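Local coordinates for oxidoreductase protein (Agrobacterium radiobacter, PDB 5UI9), which binds NAD+ in a Rossmann-fold domain and is probably an oxidoreductase of the GFO/IDH/MocA family acting on a hydroxylated substrate, at residues Pro99-Leu104 and Asn319-Ala324; Met122-Arg128 and Ser313-Asn319; His80-Val84 and Asp106-Met110; Gly151-Phe155 and Ile186-Leu191. All coordinates share one frame; numbering follows the deposited sequence.

Interaction 1 (Pro99-Leu104 and Asn319-Ala324)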
loop_
_atom_site.group_PDB
_atom_site.type_symbol
_atom_site.label_atom_id
_atom_site.label_comp_id
_atom_site.label_asym_id
_atom_site.label_seq_id
_atom_site.Cartn_x
_atom_site.Cartn_y
_atom_site.Cartn_z
ATOM N N PRO A 99 10.497 15.944 -15.864
ATOM C CA PRO A 99 11.536 14.940 -15.625
ATOM C C PRO A 99 12.918 15.483 -16.014
ATOM O O PRO A 99 13.047 16.125 -17.058
ATOM C CB PRO A 99 11.158 13.794 -16.576
ATOM C CG PRO A 99 9.837 14.158 -17.179
ATOM C CD PRO A 99 9.708 15.641 -17.065
ATOM N N PHE A 100 13.923 15.219 -15.182
ATOM C CA PHE A 100 15.278 15.773 -15.362
ATOM C C PHE A 100 15.782 15.546 -16.791
ATOM O O PHE A 100 16.098 16.502 -17.508
ATOM C CB PHE A 100 16.215 15.148 -14.309
ATOM C CG PHE A 100 17.607 15.727 -14.244
ATOM C CD1 PHE A 100 17.941 16.976 -14.778
ATOM C CD2 PHE A 100 18.588 15.020 -13.558
ATOM C CE1 PHE A 100 19.235 17.468 -14.674
ATOM C CE2 PHE A 100 19.879 15.512 -13.442
ATOM C CZ PHE A 100 20.205 16.736 -14.002
ATOM N N ALA A 101 15.791 14.279 -17.197
ATOM C CA ALA A 101 16.262 13.854 -18.509
ATOM C C ALA A 101 15.375 12.748 -19.063
ATOM O O ALA A 101 14.459 12.277 -18.379
ATOM C CB ALA A 101 17.692 13.357 -18.394
ATOM N N LYS A 102 15.658 12.343 -20.301
ATOM C CA LYS A 102 14.989 11.206 -20.936
ATOM C C LYS A 102 15.473 9.861 -20.389
ATOM O O LYS A 102 14.738 8.880 -20.433
ATOM C CB LYS A 102 15.197 11.235 -22.454
ATOM C CG LYS A 102 14.451 12.354 -23.157
ATOM C CD LYS A 102 14.744 12.387 -24.653
ATOM C CE LYS A 102 13.532 12.858 -25.446
ATOM N NZ LYS A 102 13.897 13.325 -26.815
ATOM N N SER A 103 16.712 9.815 -19.900
ATOM C CA SER A 103 17.283 8.596 -19.325
ATOM C C SER A 103 18.277 8.937 -18.216
ATOM O O SER A 103 18.724 10.086 -18.099
ATOM C CB SER A 103 17.977 7.768 -20.413
ATOM O OG SER A 103 19.124 8.437 -20.918
ATOM N N LEU A 104 18.617 7.933 -17.413
ATOM C CA LEU A 104 19.592 8.098 -16.337
ATOM C C LEU A 104 20.965 8.481 -16.897
ATOM O O LEU A 104 21.676 9.306 -16.314
ATOM C CB LEU A 104 19.689 6.815 -15.505
ATOM C CG LEU A 104 20.574 6.867 -14.254
ATOM C CD1 LEU A 104 20.127 7.960 -13.296
ATOM C CD2 LEU A 104 20.599 5.514 -13.557
ATOM N N ASN A 319 19.272 14.300 -7.444
ATOM C CA ASN A 319 18.138 13.878 -8.248
ATOM C C ASN A 319 18.399 12.602 -9.057
ATOM O O ASN A 319 17.456 11.896 -9.382
ATOM C CB ASN A 319 17.673 15.008 -9.172
ATOM C CG ASN A 319 16.274 14.770 -9.721
ATOM O OD1 ASN A 319 16.106 14.456 -10.898
ATOM N ND2 ASN A 319 15.268 14.901 -8.862
ATOM N N LEU A 320 19.662 12.304 -9.371
ATOM C CA LEU A 320 20.030 11.015 -9.992
ATOM C C LEU A 320 19.500 9.821 -9.193
ATOM O O LEU A 320 19.099 8.816 -9.771
ATOM C CB LEU A 320 21.550 10.875 -10.121
ATOM C CG LEU A 320 22.324 11.826 -11.034
ATOM C CD1 LEU A 320 23.817 11.539 -10.936
ATOM C CD2 LEU A 320 21.838 11.719 -12.475
ATOM N N LYS A 321 19.503 9.939 -7.866
ATOM C CA LYS A 321 19.049 8.849 -6.993
ATOM C C LYS A 321 17.525 8.705 -6.976
ATOM O O LYS A 321 17.012 7.633 -6.661
ATOM C CB LYS A 321 19.635 8.998 -5.587
ATOM C CG LYS A 321 21.146 8.747 -5.567
ATOM C CD LYS A 321 21.785 9.004 -4.209
ATOM C CE LYS A 321 22.065 10.481 -3.995
ATOM N NZ LYS A 321 22.605 10.753 -2.636
ATOM N N THR A 322 16.815 9.779 -7.316
ATOM C CA THR A 322 15.383 9.719 -7.590
ATOM C C THR A 322 15.140 9.193 -9.003
ATOM O O THR A 322 14.333 8.274 -9.198
ATOM C CB THR A 322 14.723 11.104 -7.415
ATOM O OG1 THR A 322 14.713 11.444 -6.025
ATOM C CG2 THR A 322 13.293 11.119 -7.944
ATOM N N PHE A 323 15.827 9.778 -9.983
ATOM C CA PHE A 323 15.608 9.413 -11.384
ATOM C C PHE A 323 15.890 7.942 -11.669
ATOM O O PHE A 323 15.162 7.321 -12.436
ATOM C CB PHE A 323 16.410 10.292 -12.358
ATOM C CG PHE A 323 15.904 10.200 -13.766
ATOM C CD1 PHE A 323 16.322 9.170 -14.606
ATOM C CD2 PHE A 323 14.955 11.097 -14.233
ATOM C CE1 PHE A 323 15.820 9.049 -15.890
ATOM C CE2 PHE A 323 14.457 10.990 -15.525
ATOM C CZ PHE A 323 14.892 9.965 -16.354
ATOM N N ALA A 324 16.944 7.405 -11.059
ATOM C CA ALA A 324 17.245 5.967 -11.108
ATOM C C ALA A 324 16.043 5.092 -10.750
ATOM O O ALA A 324 15.831 4.051 -11.374
ATOM C CB ALA A 324 18.408 5.639 -10.188
HETATM O O HOH W 1 13.770 14.380 -12.225
#
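Phe323 reaches out of helix 316-335 and pushes its ring into the bend of the loop Pro99-Leu104. Its CB sets out from the helix with CG anti to the backbone N (chi1 -163°), which carries the ring across to the loop. Along one flank of the ring CD1 approaches Leu104 CA, and CE1 lies 3.4 Å from Leu104 N. Along the other flank, CD2 meets Phe100 CB at 4.2 Å, while Pro99 CB stands at the ring edge near CE2. CZ and CE2 both come to 3.1 Å from Ala101 O, obliquely. This loop follows strand 94-97 of the Rossmann domain; a cis peptide bond precedes Pro99, which touches the NAD, and Ser103 is the N-cap of helix 104-116. Leu104 flanks the aromatic contact, CD2 packing on Ala324 CB at 4.0 Å and CD1 on Leu320. Near Phe100 a water bridges the two segments, accepting from Phe100 N and donating to Asn319 OD1 at 2.7 Å, and the Asn319 amide is turned 76° from the Phe100 ring.

Interaction 2 (Met122-Arg128 and Ser313-Asn319). With NAD (nicotinamide-adenine-dinucleotide), chain C.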
loop_
_atom_site.group_PDB
_atom_site.type_symbol
_atom_site.label_atom_id
_atom_site.label_comp_id
_atom_site.label_asym_id
_atom_site.label_seq_id
_atom_site.Cartn_x
_atom_site.Cartn_y
_atom_site.Cartn_z
ATOM N N MET A 122 20.240 22.551 -10.151
ATOM C CA MET A 122 19.134 22.089 -9.317
ATOM C C MET A 122 18.010 21.591 -10.206
ATOM O O MET A 122 17.660 22.242 -11.187
ATOM C CB MET A 122 18.602 23.218 -8.427
ATOM C CG MET A 122 17.543 22.750 -7.431
ATOM S SD MET A 122 16.799 24.055 -6.440
ATOM C CE MET A 122 15.655 24.782 -7.602
ATOM N N VAL A 123 17.427 20.455 -9.837
ATOM C CA VAL A 123 16.198 20.001 -10.473
ATOM C C VAL A 123 15.031 20.661 -9.754
ATOM O O VAL A 123 14.970 20.663 -8.518
ATOM C CB VAL A 123 16.073 18.464 -10.459
ATOM C CG1 VAL A 123 14.771 18.012 -11.132
ATOM C CG2 VAL A 123 17.286 17.859 -11.153
ATOM N N HIS A 124 14.115 21.250 -10.518
ATOM C CA HIS A 124 12.908 21.806 -9.927
ATOM C C HIS A 124 12.006 20.612 -9.579
ATOM O O HIS A 124 11.155 20.203 -10.363
ATOM C CB HIS A 124 12.224 22.813 -10.861
ATOM C CG HIS A 124 11.114 23.586 -10.214
ATOM N ND1 HIS A 124 11.106 24.963 -10.158
ATOM C CD2 HIS A 124 9.971 23.177 -9.607
ATOM C CE1 HIS A 124 10.009 25.368 -9.547
ATOM N NE2 HIS A 124 9.305 24.303 -9.193
ATOM N N GLU A 125 12.255 20.045 -8.402
ATOM C CA GLU A 125 11.486 18.937 -7.868
ATOM C C GLU A 125 10.789 19.443 -6.599
ATOM O O GLU A 125 11.374 19.420 -5.508
ATOM C CB GLU A 125 12.433 17.760 -7.596
ATOM C CG GLU A 125 11.791 16.529 -6.980
ATOM C CD GLU A 125 10.462 16.164 -7.623
ATOM O OE1 GLU A 125 10.455 15.764 -8.807
ATOM O OE2 GLU A 125 9.430 16.309 -6.937
ATOM N N ASN A 126 9.544 19.906 -6.761
ATOM C CA ASN A 126 8.891 20.766 -5.750
ATOM C C ASN A 126 7.950 20.059 -4.761
ATOM O O ASN A 126 7.497 20.681 -3.798
ATOM C CB ASN A 126 8.217 22.008 -6.406
ATOM C CG ASN A 126 7.153 21.661 -7.450
ATOM O OD1 ASN A 126 6.484 20.634 -7.375
ATOM N ND2 ASN A 126 6.985 22.545 -8.430
ATOM N N PHE A 127 7.688 18.767 -4.960
ATOM C CA PHE A 127 6.741 18.033 -4.091
ATOM C C PHE A 127 7.254 17.907 -2.662
ATOM O O PHE A 127 6.507 18.166 -1.726
ATOM C CB PHE A 127 6.374 16.664 -4.675
ATOM C CG PHE A 127 5.150 16.689 -5.543
ATOM C CD1 PHE A 127 5.062 17.565 -6.612
ATOM C CD2 PHE A 127 4.079 15.827 -5.295
ATOM C CE1 PHE A 127 3.930 17.598 -7.412
ATOM C CE2 PHE A 127 2.950 15.846 -6.100
ATOM C CZ PHE A 127 2.868 16.734 -7.154
ATOM N N ARG A 128 8.537 17.579 -2.493
ATOM C CA ARG A 128 9.148 17.557 -1.152
ATOM C C ARG A 128 9.141 18.926 -0.444
ATOM O O ARG A 128 9.272 18.989 0.780
ATOM C CB ARG A 128 10.576 17.000 -1.196
ATOM C CG ARG A 128 11.607 17.912 -1.871
ATOM C CD ARG A 128 13.019 17.562 -1.451
ATOM N NE ARG A 128 13.466 16.302 -2.035
ATOM C CZ ARG A 128 14.682 15.780 -1.882
ATOM N NH1 ARG A 128 15.607 16.401 -1.156
ATOM N NH2 ARG A 128 14.985 14.636 -2.477
ATOM N N SER A 313 18.939 21.154 -2.277
ATOM C CA SER A 313 18.353 19.930 -1.721
ATOM C C SER A 313 18.081 18.921 -2.836
ATOM O O SER A 313 18.390 17.735 -2.691
ATOM C CB SER A 313 17.061 20.267 -0.953
ATOM O OG SER A 313 16.401 19.110 -0.468
ATOM N N THR A 314 17.515 19.396 -3.944
ATOM C CA THR A 314 17.297 18.561 -5.128
ATOM C C THR A 314 18.289 18.928 -6.232
ATOM O O THR A 314 17.913 19.188 -7.382
ATOM C CB THR A 314 15.844 18.659 -5.631
ATOM O OG1 THR A 314 15.533 20.021 -5.945
ATOM C CG2 THR A 314 14.882 18.145 -4.562
ATOM N N SER A 315 19.570 18.923 -5.872
ATOM C CA SER A 315 20.635 19.179 -6.816
ATOM C C SER A 315 20.591 18.093 -7.882
ATOM O O SER A 315 20.024 17.017 -7.652
ATOM C CB SER A 315 21.996 19.176 -6.112
ATOM O OG SER A 315 22.297 17.883 -5.611
ATOM N N GLY A 316 21.161 18.384 -9.046
ATOM C CA GLY A 316 21.250 17.404 -10.125
ATOM C C GLY A 316 21.782 16.068 -9.629
ATOM O O GLY A 316 21.216 15.012 -9.946
ATOM N N ALA A 317 22.847 16.131 -8.824
ATOM C CA ALA A 317 23.491 14.951 -8.237
ATOM C C ALA A 317 22.551 14.158 -7.321
ATOM O O ALA A 317 22.465 12.933 -7.437
ATOM C CB ALA A 317 24.756 15.353 -7.483
ATOM N N ASP A 318 21.845 14.850 -6.426
ATOM C CA ASP A 318 20.839 14.196 -5.589
ATOM C C ASP A 318 19.736 13.561 -6.437
ATOM O O ASP A 318 19.325 12.423 -6.183
ATOM C CB ASP A 318 20.202 15.174 -4.594
ATOM C CG ASP A 318 19.121 14.510 -3.729
ATOM O OD1 ASP A 318 19.477 13.876 -2.712
ATOM O OD2 ASP A 318 17.921 14.607 -4.076
ATOM N N ASN A 319 19.272 14.300 -7.444
ATOM C CA ASN A 319 18.138 13.878 -8.248
ATOM C C ASN A 319 18.399 12.602 -9.057
ATOM O O ASN A 319 17.456 11.896 -9.382
ATOM C CB ASN A 319 17.673 15.008 -9.172
ATOM C CG ASN A 319 16.274 14.770 -9.721
ATOM O OD1 ASN A 319 16.106 14.456 -10.898
ATOM N ND2 ASN A 319 15.268 14.901 -8.862
HETATM P PA NAD C . 4.250 23.187 -22.074
HETATM O O1A NAD C . 4.320 22.415 -23.374
HETATM O O2A NAD C . 2.970 23.863 -21.665
HETATM O O5B NAD C . 5.409 24.288 -22.081
HETATM C C5B NAD C . 6.683 24.069 -22.675
HETATM C C4B NAD C . 7.072 25.355 -23.387
HETATM O O4B NAD C . 8.451 25.288 -23.735
HETATM C C3B NAD C . 6.297 25.568 -24.679
HETATM O O3B NAD C . 5.743 26.892 -24.687
HETATM C C2B NAD C . 7.313 25.363 -25.793
HETATM O O2B NAD C . 7.074 26.236 -26.897
HETATM C C1B NAD C . 8.626 25.680 -25.096
HETATM N N9A NAD C . 9.847 25.000 -25.588
HETATM C C8A NAD C . 10.034 23.683 -25.803
HETATM N N7A NAD C . 11.308 23.452 -26.214
HETATM C C5A NAD C . 11.957 24.631 -26.248
HETATM C C6A NAD C . 13.320 25.118 -26.589
HETATM N N6A NAD C . 14.291 24.270 -26.993
HETATM N N1A NAD C . 13.566 26.445 -26.477
HETATM C C2A NAD C . 12.623 27.326 -26.081
HETATM N N3A NAD C . 11.370 26.950 -25.759
HETATM C C4A NAD C . 10.987 25.647 -25.820
HETATM O O3 NAD C . 4.742 22.214 -20.893
HETATM P PN NAD C . 4.325 22.399 -19.343
HETATM O O1N NAD C . 2.993 21.742 -19.085
HETATM O O2N NAD C . 4.524 23.838 -18.941
HETATM O O5D NAD C . 5.443 21.471 -18.679
HETATM C C5D NAD C . 6.818 21.807 -18.818
HETATM C C4D NAD C . 7.609 20.977 -17.826
HETATM O O4D NAD C . 7.156 21.293 -16.506
HETATM C C3D NAD C . 7.411 19.483 -18.038
HETATM O O3D NAD C . 8.678 18.817 -18.035
HETATM C C2D NAD C . 6.542 19.042 -16.872
HETATM O O2D NAD C . 6.855 17.730 -16.404
HETATM C C1D NAD C . 6.853 20.088 -15.804
HETATM N N1N NAD C . 5.790 20.326 -14.809
HETATM C C2N NAD C . 6.169 20.382 -13.519
HETATM C C3N NAD C . 5.265 20.603 -12.491
HETATM C C7N NAD C . 5.780 20.646 -11.079
HETATM O O7N NAD C . 6.898 21.110 -10.865
HETATM N N7N NAD C . 5.027 20.189 -10.075
HETATM C C4N NAD C . 3.919 20.773 -12.817
HETATM C C5N NAD C . 3.532 20.721 -14.158
HETATM C C6N NAD C . 4.493 20.503 -15.146
HETATM O O HOH W 2 12.591 14.491 -9.667
#
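Thr314 grips Val123 through a pair of hydrogen bonds. Val123 N donates to Thr314 O at 2.8 Å, and Thr314 OG1 returns a bond to Val123 O at 2.7 Å, in the carbonyl plane. With OG1 between the backbone N and the carbonyl carbon (chi1 59°), the hydroxyl points at that oxygen. This is the tight part: Met122 and Ser315 form a single beta bridge, and Val123 CG2 presses on Asn319 CB at 3.5 Å, the side chains crossing at about a right angle. Ser315 OG caps helix 316-335 by accepting from Asp318 N and also bonds Glu311. Toward partly exposed Ser313 and Asp318 the fit is looser. Thr314 CG2 lies over one guanidinium face of Arg128, toward its rim, and NH1 donates to Ser313 OG at 2.9 Å. NH2 forms a salt bridge with Asp318 OD2 at 3.3 Å, though the hydrogen bond within it is weak; Arg128 NE pairs with Asp185, and Asp318 OD1 with Arg188. Asn126 OD1 accepts from NAD N7N at 3.1 Å, while ND2 donates to His124 NE2 at 3.0 Å and weakly to NAD O7N. Neutral bonds thus fix the chain leading to the cofactor-binding residues, beside a buried guanidinium whose charge Asp185 and Asp318 probably balance.

Interaction 3 (His80-Val84 and Asp106-Met110)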
loop_
_atom_site.group_PDB
_atom_site.type_symbol
_atom_site.label_atom_id
_atom_site.label_comp_id
_atom_site.label_asym_id
_atom_site.label_seq_id
_atom_site.Cartn_x
_atom_site.Cartn_y
_atom_site.Cartn_z
ATOM N N HIS A 80 15.854 19.444 -22.366
ATOM C CA HIS A 80 16.559 19.655 -21.090
ATOM C C HIS A 80 18.074 19.475 -21.193
ATOM O O HIS A 80 18.829 20.330 -20.707
ATOM C CB HIS A 80 16.035 18.742 -19.979
ATOM C CG HIS A 80 14.678 19.109 -19.476
ATOM N ND1 HIS A 80 14.021 18.371 -18.516
ATOM C CD2 HIS A 80 13.841 20.117 -19.817
ATOM C CE1 HIS A 80 12.840 18.918 -18.280
ATOM N NE2 HIS A 80 12.706 19.978 -19.056
ATOM N N ARG A 81 18.510 18.373 -21.812
ATOM C CA ARG A 81 19.936 18.053 -21.881
ATOM C C ARG A 81 20.708 19.149 -22.599
ATOM O O ARG A 81 21.734 19.607 -22.096
ATOM C CB ARG A 81 20.216 16.690 -22.537
ATOM C CG ARG A 81 21.717 16.448 -22.712
ATOM C CD ARG A 81 22.116 14.997 -22.886
ATOM N NE ARG A 81 23.571 14.902 -23.039
ATOM C CZ ARG A 81 24.265 13.768 -23.137
ATOM N NH1 ARG A 81 23.661 12.582 -23.106
ATOM N NH2 ARG A 81 25.587 13.823 -23.275
ATOM N N ALA A 82 20.205 19.562 -23.760
ATOM C CA ALA A 82 20.846 20.607 -24.554
ATOM C C ALA A 82 20.906 21.935 -23.797
ATOM O O ALA A 82 21.938 22.601 -23.806
ATOM C CB ALA A 82 20.133 20.787 -25.896
ATOM N N LEU A 83 19.813 22.304 -23.127
ATOM C CA LEU A 83 19.757 23.590 -22.419
ATOM C C LEU A 83 20.670 23.628 -21.194
ATOM O O LEU A 83 21.285 24.664 -20.919
ATOM C CB LEU A 83 18.315 23.963 -22.066
ATOM C CG LEU A 83 17.457 24.286 -23.298
ATOM C CD1 LEU A 83 15.984 24.342 -22.914
ATOM C CD2 LEU A 83 17.896 25.579 -23.982
ATOM N N VAL A 84 20.784 22.506 -20.483
ATOM C CA VAL A 84 21.734 22.385 -19.372
ATOM C C VAL A 84 23.176 22.450 -19.885
ATOM O O VAL A 84 24.025 23.092 -19.258
ATOM C CB VAL A 84 21.496 21.099 -18.543
ATOM C CG1 VAL A 84 22.627 20.847 -17.552
ATOM C CG2 VAL A 84 20.176 21.204 -17.795
ATOM N N ASP A 106 21.591 10.199 -19.764
ATOM C CA ASP A 106 21.534 11.642 -20.063
ATOM C C ASP A 106 21.643 12.509 -18.810
ATOM O O ASP A 106 22.324 13.540 -18.821
ATOM C CB ASP A 106 20.235 12.011 -20.799
ATOM C CG ASP A 106 20.228 11.570 -22.261
ATOM O OD1 ASP A 106 21.305 11.315 -22.841
ATOM O OD2 ASP A 106 19.125 11.502 -22.833
ATOM N N ALA A 107 20.953 12.092 -17.749
ATOM C CA ALA A 107 20.967 12.811 -16.480
ATOM C C ALA A 107 22.376 12.861 -15.892
ATOM O O ALA A 107 22.828 13.925 -15.484
ATOM C CB ALA A 107 19.991 12.188 -15.489
ATOM N N LYS A 108 23.064 11.722 -15.879
ATOM C CA LYS A 108 24.457 11.651 -15.408
ATOM C C LYS A 108 25.400 12.572 -16.185
ATOM O O LYS A 108 26.245 13.230 -15.577
ATOM C CB LYS A 108 25.006 10.223 -15.492
ATOM C CG LYS A 108 24.528 9.278 -14.405
ATOM C CD LYS A 108 25.183 7.920 -14.604
ATOM C CE LYS A 108 24.576 6.847 -13.720
ATOM N NZ LYS A 108 24.981 5.489 -14.185
ATOM N N ALA A 109 25.267 12.605 -17.515
ATOM C CA ALA A 109 26.105 13.481 -18.353
ATOM C C ALA A 109 25.840 14.953 -18.050
ATOM O O ALA A 109 26.781 15.757 -17.984
ATOM C CB ALA A 109 25.892 13.196 -19.833
ATOM N N MET A 110 24.567 15.297 -17.846
ATOM C CA MET A 110 24.181 16.665 -17.471
ATOM C C MET A 110 24.791 17.083 -16.129
ATOM O O MET A 110 25.293 18.204 -15.985
ATOM C CB MET A 110 22.647 16.809 -17.427
ATOM C CG MET A 110 21.981 16.754 -18.794
ATOM S SD MET A 110 20.279 16.158 -18.741
ATOM C CE MET A 110 19.453 17.611 -18.109
#
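Arg81 NH1 donates to Asp106 OD1 at 2.7 Å, a salt bridge between two helices of the Rossmann domain. The oxygen lies in the guanidinium plane, yet the nitrogen meets OD1 on its anti side and 33° out of the carboxylate plane, with the two flat groups turned 73° against each other. A chain extended from CG to NE, starting with CG anti to the backbone N, spans the distance between the helices. Ala109 CB lies over one guanidinium face near its rim, 3.5 Å from NH2, and Glu85 takes NE, so the group is gripped from its own helix as well as from its neighbour. Below this partly exposed bridge the contact turns apolar. Met110 runs obliquely past the base of Arg81, its SD 3.7 Å from Arg81 CA, and then bends at chi3 to bring CE against Val84 CG2, also at 3.7 Å, and close to His80 O. The helix segments run nearly parallel, 8° apart, with their axes 10.0 Å from each other at closest approach. Helices 80-89 and 104-116 flank the same sheet, linked through strand 94-97: His80 and Val84 pack on Ile73 and Cys96 of strands 70-73 and 94-97, while Met110 reaches Phe100 in the loop before its own helix.

Interaction 4 (Gly151-Phe155 and Ile186-Leu191)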
loop_
_atom_site.group_PDB
_atom_site.type_symbol
_atom_site.label_atom_id
_atom_site.label_comp_id
_atom_site.label_asym_id
_atom_site.label_seq_id
_atom_site.Cartn_x
_atom_site.Cartn_y
_atom_site.Cartn_z
ATOM N N GLY A 151 6.598 2.483 5.365
ATOM C CA GLY A 151 5.861 3.642 4.877
ATOM C C GLY A 151 4.970 3.351 3.692
ATOM O O GLY A 151 5.169 2.377 2.982
ATOM N N ARG A 152 3.969 4.206 3.505
ATOM C CA ARG A 152 3.197 4.245 2.287
ATOM C C ARG A 152 3.086 5.684 1.824
ATOM O O ARG A 152 2.744 6.562 2.617
ATOM C CB ARG A 152 1.796 3.679 2.501
ATOM C CG ARG A 152 0.997 3.585 1.204
ATOM C CD ARG A 152 -0.497 3.636 1.437
ATOM N NE ARG A 152 -1.232 3.506 0.179
ATOM C CZ ARG A 152 -2.547 3.649 0.047
ATOM N NH1 ARG A 152 -3.317 3.922 1.093
ATOM N NH2 ARG A 152 -3.101 3.515 -1.143
ATOM N N PHE A 153 3.344 5.898 0.534
ATOM C CA PHE A 153 3.256 7.197 -0.114
ATOM C C PHE A 153 2.321 7.032 -1.310
ATOM O O PHE A 153 2.638 6.294 -2.238
ATOM C CB PHE A 153 4.647 7.644 -0.579
ATOM C CG PHE A 153 5.681 7.621 0.513
ATOM C CD1 PHE A 153 6.376 6.444 0.811
ATOM C CD2 PHE A 153 5.959 8.767 1.252
ATOM C CE1 PHE A 153 7.319 6.415 1.828
ATOM C CE2 PHE A 153 6.902 8.741 2.271
ATOM C CZ PHE A 153 7.581 7.563 2.559
ATOM N N SER A 154 1.190 7.730 -1.291
ATOM C CA SER A 154 0.073 7.445 -2.195
ATOM C C SER A 154 -0.451 8.723 -2.852
ATOM O O SER A 154 -0.731 9.702 -2.172
ATOM C CB SER A 154 -1.053 6.763 -1.411
ATOM O OG SER A 154 -2.106 6.356 -2.265
ATOM N N PHE A 155 -0.560 8.706 -4.179
ATOM C CA PHE A 155 -1.152 9.803 -4.943
ATOM C C PHE A 155 -2.123 9.147 -5.906
ATOM O O PHE A 155 -1.711 8.623 -6.948
ATOM C CB PHE A 155 -0.054 10.584 -5.681
ATOM C CG PHE A 155 -0.540 11.833 -6.393
ATOM C CD1 PHE A 155 -1.203 11.756 -7.615
ATOM C CD2 PHE A 155 -0.267 13.096 -5.870
ATOM C CE1 PHE A 155 -1.628 12.903 -8.271
ATOM C CE2 PHE A 155 -0.686 14.242 -6.526
ATOM C CZ PHE A 155 -1.367 14.144 -7.729
ATOM N N ILE A 186 9.710 11.817 -2.746
ATOM C CA ILE A 186 9.221 11.955 -1.372
ATOM C C ILE A 186 9.642 10.734 -0.548
ATOM O O ILE A 186 10.104 10.885 0.573
ATOM C CB ILE A 186 7.692 12.187 -1.298
ATOM C CG1 ILE A 186 7.329 13.550 -1.904
ATOM C CG2 ILE A 186 7.207 12.133 0.153
ATOM C CD1 ILE A 186 5.856 13.748 -2.195
ATOM N N ALA A 187 9.497 9.537 -1.106
ATOM C CA ALA A 187 9.900 8.312 -0.405
ATOM C C ALA A 187 11.373 8.377 0.022
ATOM O O ALA A 187 11.704 8.045 1.157
ATOM C CB ALA A 187 9.645 7.088 -1.273
ATOM N N ARG A 188 12.238 8.841 -0.881
ATOM C CA ARG A 188 13.671 9.062 -0.573
ATOM C C ARG A 188 13.891 10.128 0.488
ATOM O O ARG A 188 14.667 9.938 1.421
ATOM C CB ARG A 188 14.434 9.515 -1.816
ATOM C CG ARG A 188 14.751 8.423 -2.809
ATOM C CD ARG A 188 15.717 8.933 -3.868
ATOM N NE ARG A 188 16.948 9.469 -3.274
ATOM C CZ ARG A 188 17.381 10.733 -3.332
ATOM N NH1 ARG A 188 16.735 11.686 -4.012
ATOM N NH2 ARG A 188 18.508 11.046 -2.707
ATOM N N PHE A 189 13.221 11.259 0.305
ATOM C CA PHE A 189 13.298 12.396 1.221
ATOM C C PHE A 189 12.959 11.985 2.657
ATOM O O PHE A 189 13.653 12.368 3.590
ATOM C CB PHE A 189 12.355 13.500 0.720
ATOM C CG PHE A 189 12.350 14.749 1.555
ATOM C CD1 PHE A 189 13.530 15.462 1.782
ATOM C CD2 PHE A 189 11.160 15.242 2.081
ATOM C CE1 PHE A 189 13.516 16.627 2.540
ATOM C CE2 PHE A 189 11.139 16.405 2.838
ATOM C CZ PHE A 189 12.323 17.105 3.062
ATOM N N ILE A 190 11.902 11.185 2.817
ATOM C CA ILE A 190 11.439 10.742 4.133
ATOM C C ILE A 190 12.224 9.544 4.687
ATOM O O ILE A 190 12.648 9.579 5.837
ATOM C CB ILE A 190 9.920 10.413 4.108
ATOM C CG1 ILE A 190 9.102 11.640 3.656
ATOM C CG2 ILE A 190 9.437 9.928 5.468
ATOM C CD1 ILE A 190 9.457 12.944 4.351
ATOM N N LEU A 191 12.392 8.485 3.892
ATOM C CA LEU A 191 12.982 7.220 4.387
ATOM C C LEU A 191 14.371 6.885 3.834
ATOM O O LEU A 191 14.878 5.784 4.074
ATOM C CB LEU A 191 12.025 6.055 4.110
ATOM C CG LEU A 191 10.657 6.122 4.785
ATOM C CD1 LEU A 191 9.820 4.929 4.357
ATOM C CD2 LEU A 191 10.786 6.167 6.299
#
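Ala187 CA of helix 175-191 stands over the centre of one face of the Phe153 ring, 3.9 Å from the centroid and 12° off the normal: a CH-pi contact. The ring gets there with CG beside the backbone N and anti to the carbonyl carbon (chi1 -53°), while its second torsion turns its face to the helix. Three branched side chains then surround it. Leu191 CD1 comes in at the edge, 3.9 Å from CE1, and Ile190 CG1 is likewise near the ring plane, by CE2. Ile186 approaches obliquely, with CG2 3.8 Å from CD2; that methyl is the branch anti to the backbone N, the longer CG1 arm being beside it. At Gly151 Leu191 CD1 lies against the strand backbone, 4.2 Å from N. Strand and helix segments run roughly antiparallel, at 151°, their axes 9.6 Å apart. Strand 148-156 lies between strands 245-250 and 225-231 in the large mixed sheet of the C-terminal domain; Ile246, Ile248 and Ser226 of these neighbours also touch Phe153, and helix 131-141 packs on Ile186 and Ile190.

Overall arrangement
Moving from the Rossmann domain into the C-terminal domain, the four contacts show chemistry following place. Interactions 1 and 2 share helix 316-335 and Asn319, and both are buried; the first is mainly aromatic packing on loop backbone, the second backbone and hydroxyl bonding beside a buried guanidinium. Phe100 packs on Val123 to join them, and on Met110 to reach interaction 3, which is only partly buried and pairs a salt bridge with an apolar base. Interaction 4, in the other domain, is buried and wholly apolar, about 26 Å from interaction 3 between centres. Its helix is nevertheless tied back by Arg188, which bonds Thr322 of interaction 1 and forms a salt bridge with Asp318 of interaction 2.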